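Local structure of uncharacterized protein PA2218 (Pseudomonas aeruginosa, 2HDW) at residues L310-E315 against R353-R358. The protein is of unknown function but has an alpha/beta hydrolase fold and is probably a hydrolase. Numbering follows the deposited sequence.
Sequences LLIHGE and RIPFDR
I312 meets the pyrrolidine ring of P355 with both of its branches: CG of P355 lies 3.7 Å from CG2 of I312 and 3.8 Å from CD1 of I312. P355 CG thus sits over the notch between the two methyls, nearly equidistant from both, and the two side chains pass each other in opposite directions. With CG1 beside the backbone N (chi1 -53°) and CD1 extended from it (chi2 180°), CG2 and CD1 both reach the ring. Farther along, CD2 of L310 lies over one face of the R358 guanidinium, offset toward its rim, and is 4.3 Å from NH1 of R358. No hydrogen bond links the two segments, which bury 166 Å² in all; the contact is van der Waals packing, apolar at I312-P355 and methyl over guanidinium at L310-R358. R358 NH1 also forms a salt bridge with E335, which probably holds the guanidinium beside L310. P355 occupies the N-cap position and centres an inverse gamma turn, in which F356 N donates to I354 O (2.9 Å). Backbone hydrogen bonds of L310 and I312 with T200 of strand 197-201, and of L311 with E335 and L337 of strand 334-339, set strand 309-314 between two parallel neighbours. P355 and R358 thus bring the start of helix 356-366 onto this sheet, the layered arrangement of an alpha/beta hydrolase fold.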
ATOM      1  N   LEU A 310     -11.397 -10.252  -1.115  1.00 10.73           N
ATOM      2  CA  LEU A 310     -10.543 -11.427  -1.243  1.00  9.34           C
ATOM      3  C   LEU A 310      -9.235 -11.083  -0.539  1.00 10.63           C
ATOM      4  O   LEU A 310      -8.459 -10.270  -1.033  1.00 12.21           O
ATOM      5  CB  LEU A 310     -10.266 -11.754  -2.718  1.00  9.55           C
ATOM      6  CG  LEU A 310      -9.167 -12.803  -2.959  1.00 11.20           C
ATOM      7  CD1 LEU A 310      -9.545 -14.119  -2.275  1.00  9.10           C
ATOM      8  CD2 LEU A 310      -8.960 -13.021  -4.452  1.00  9.61           C
ATOM      9  N   LEU A 311      -9.004 -11.668   0.628  1.00  9.32           N
ATOM     10  CA  LEU A 311      -7.768 -11.409   1.351  1.00 10.13           C
ATOM     11  C   LEU A 311      -6.824 -12.569   1.050  1.00 10.59           C
ATOM     12  O   LEU A 311      -7.176 -13.730   1.253  1.00 12.48           O
ATOM     13  CB  LEU A 311      -8.037 -11.302   2.854  1.00  8.19           C
ATOM     14  CG  LEU A 311      -9.068 -10.233   3.241  1.00 10.35           C
ATOM     15  CD1 LEU A 311     -10.441 -10.884   3.319  1.00  9.78           C
ATOM     16  CD2 LEU A 311      -8.717  -9.614   4.597  1.00  8.91           C
ATOM     17  N   ILE A 312      -5.635 -12.247   0.549  1.00 10.61           N
ATOM     18  CA  ILE A 312      -4.640 -13.252   0.183  1.00 10.08           C
ATOM     19  C   ILE A 312      -3.458 -13.189   1.149  1.00 11.76           C
ATOM     20  O   ILE A 312      -2.991 -12.105   1.478  1.00 10.60           O
ATOM     21  CB  ILE A 312      -4.141 -12.995  -1.264  1.00  8.87           C
ATOM     22  CG1 ILE A 312      -5.346 -12.897  -2.205  1.00  9.59           C
ATOM     23  CG2 ILE A 312      -3.190 -14.107  -1.710  1.00 10.46           C
ATOM     24  CD1 ILE A 312      -4.998 -12.639  -3.666  1.00  6.32           C
ATOM     25  N   HIS A 313      -2.968 -14.343   1.600  1.00 10.16           N
ATOM     26  CA  HIS A 313      -1.856 -14.346   2.547  1.00 10.21           C
ATOM     27  C   HIS A 313      -1.049 -15.645   2.553  1.00 11.10           C
ATOM     28  O   HIS A 313      -1.602 -16.743   2.423  1.00 11.55           O
ATOM     29  CB  HIS A 313      -2.376 -14.073   3.966  1.00 10.93           C
ATOM     30  CG  HIS A 313      -1.482 -13.184   4.775  1.00 11.84           C
ATOM     31  ND1 HIS A 313      -1.884 -11.950   5.240  1.00 11.19           N
ATOM     32  CD2 HIS A 313      -0.191 -13.328   5.157  1.00 11.60           C
ATOM     33  CE1 HIS A 313      -0.877 -11.369   5.869  1.00  9.49           C
ATOM     34  NE2 HIS A 313       0.161 -12.183   5.833  1.00 12.06           N
ATOM     35  N   GLY A 314       0.265 -15.503   2.702  1.00  9.25           N
ATOM     36  CA  GLY A 314       1.140 -16.656   2.745  1.00 10.44           C
ATOM     37  C   GLY A 314       0.950 -17.430   4.036  1.00 13.07           C
ATOM     38  O   GLY A 314       0.800 -16.844   5.112  1.00 14.31           O
ATOM     39  N   GLU A 315       0.957 -18.754   3.921  1.00 12.28           N
ATOM     40  CA  GLU A 315       0.781 -19.664   5.050  1.00 12.50           C
ATOM     41  C   GLU A 315       1.804 -19.453   6.170  1.00 13.35           C
ATOM     42  O   GLU A 315       1.464 -19.503   7.354  1.00 12.33           O
ATOM     43  CB  GLU A 315       0.896 -21.112   4.552  1.00 11.91           C
ATOM     44  CG  GLU A 315       0.691 -22.182   5.617  1.00 16.59           C
ATOM     45  CD  GLU A 315       1.443 -23.475   5.300  1.00 19.95           C
ATOM     46  OE1 GLU A 315       1.888 -23.651   4.147  1.00 16.40           O
ATOM     47  OE2 GLU A 315       1.586 -24.322   6.208  1.00 23.84           O
ATOM     48  N   ARG A 353       4.386 -17.327  -6.376  1.00 19.25           N
ATOM     49  CA  ARG A 353       3.748 -17.290  -5.063  1.00 18.04           C
ATOM     50  C   ARG A 353       2.544 -16.344  -5.078  1.00 14.79           C
ATOM     51  O   ARG A 353       1.564 -16.555  -4.358  1.00  9.79           O
ATOM     52  CB  ARG A 353       4.756 -16.847  -3.994  1.00 21.31           C
ATOM     53  CG  ARG A 353       5.986 -17.748  -3.877  1.00 26.57           C
ATOM     54  CD  ARG A 353       5.595 -19.168  -3.500  1.00 29.60           C
ATOM     55  NE  ARG A 353       6.721 -20.099  -3.546  1.00 34.52           N
ATOM     56  CZ  ARG A 353       7.720 -20.127  -2.669  1.00 34.38           C
ATOM     57  NH1 ARG A 353       7.748 -19.271  -1.658  1.00 35.07           N
ATOM     58  NH2 ARG A 353       8.690 -21.022  -2.801  1.00 35.70           N
ATOM     59  N   ILE A 354       2.625 -15.298  -5.895  1.00 13.17           N
ATOM     60  CA  ILE A 354       1.520 -14.341  -6.013  1.00 12.05           C
ATOM     61  C   ILE A 354       0.486 -14.935  -6.966  1.00 11.84           C
ATOM     62  O   ILE A 354       0.789 -15.196  -8.131  1.00 11.51           O
ATOM     63  CB  ILE A 354       1.995 -12.985  -6.584  1.00 11.47           C
ATOM     64  CG1 ILE A 354       3.103 -12.400  -5.700  1.00  9.21           C
ATOM     65  CG2 ILE A 354       0.819 -12.018  -6.655  1.00 11.35           C
ATOM     66  CD1 ILE A 354       3.728 -11.120  -6.259  1.00 13.16           C
ATOM     67  N   PRO A 355      -0.754 -15.157  -6.487  1.00 11.06           N
ATOM     68  CA  PRO A 355      -1.812 -15.729  -7.331  1.00 11.73           C
ATOM     69  C   PRO A 355      -2.463 -14.734  -8.295  1.00 12.59           C
ATOM     70  O   PRO A 355      -3.624 -14.363  -8.125  1.00 11.73           O
ATOM     71  CB  PRO A 355      -2.803 -16.281  -6.306  1.00 10.40           C
ATOM     72  CG  PRO A 355      -2.711 -15.283  -5.200  1.00 11.48           C
ATOM     73  CD  PRO A 355      -1.213 -15.011  -5.092  1.00 12.01           C
ATOM     74  N   PHE A 356      -1.719 -14.317  -9.315  1.00 13.15           N
ATOM     75  CA  PHE A 356      -2.247 -13.358 -10.277  1.00 12.90           C
ATOM     76  C   PHE A 356      -3.429 -13.898 -11.072  1.00 14.69           C
ATOM     77  O   PHE A 356      -4.338 -13.142 -11.404  1.00 14.90           O
ATOM     78  CB  PHE A 356      -1.143 -12.881 -11.225  1.00 13.90           C
ATOM     79  CG  PHE A 356      -0.225 -11.855 -10.617  1.00 14.97           C
ATOM     80  CD1 PHE A 356      -0.721 -10.624 -10.197  1.00 15.36           C
ATOM     81  CD2 PHE A 356       1.135 -12.111 -10.485  1.00 14.49           C
ATOM     82  CE1 PHE A 356       0.122  -9.661  -9.655  1.00 16.84           C
ATOM     83  CE2 PHE A 356       1.995 -11.155  -9.944  1.00 15.85           C
ATOM     84  CZ  PHE A 356       1.492  -9.930  -9.528  1.00 15.99           C
ATOM     85  N   ASP A 357      -3.424 -15.193 -11.388  1.00 14.76           N
ATOM     86  CA  ASP A 357      -4.547 -15.772 -12.129  1.00 14.63           C
ATOM     87  C   ASP A 357      -5.822 -15.508 -11.325  1.00 14.27           C
ATOM     88  O   ASP A 357      -6.810 -14.998 -11.855  1.00 14.44           O
ATOM     89  CB  ASP A 357      -4.382 -17.288 -12.304  1.00 15.40           C
ATOM     90  CG  ASP A 357      -3.339 -17.663 -13.353  1.00 18.95           C
ATOM     91  OD1 ASP A 357      -2.605 -16.778 -13.834  1.00 18.38           O
ATOM     92  OD2 ASP A 357      -3.254 -18.867 -13.689  1.00 19.55           O
ATOM     93  N   ARG A 358      -5.782 -15.862 -10.042  1.00 12.81           N
ATOM     94  CA  ARG A 358      -6.914 -15.680  -9.138  1.00 13.45           C
ATOM     95  C   ARG A 358      -7.291 -14.224  -8.946  1.00 11.78           C
ATOM     96  O   ARG A 358      -8.466 -13.896  -8.830  1.00 11.89           O
ATOM     97  CB  ARG A 358      -6.606 -16.288  -7.772  1.00 17.78           C
ATOM     98  CG  ARG A 358      -7.375 -17.557  -7.458  1.00 22.64           C
ATOM     99  CD  ARG A 358      -8.612 -17.290  -6.607  1.00 25.58           C
ATOM    100  NE  ARG A 358      -9.637 -16.515  -7.293  1.00 26.36           N
ATOM    101  CZ  ARG A 358     -10.809 -16.180  -6.753  1.00 25.53           C
ATOM    102  NH1 ARG A 358     -11.100 -16.558  -5.516  1.00 24.24           N
ATOM    103  NH2 ARG A 358     -11.689 -15.462  -7.449  1.00 21.91           N
TER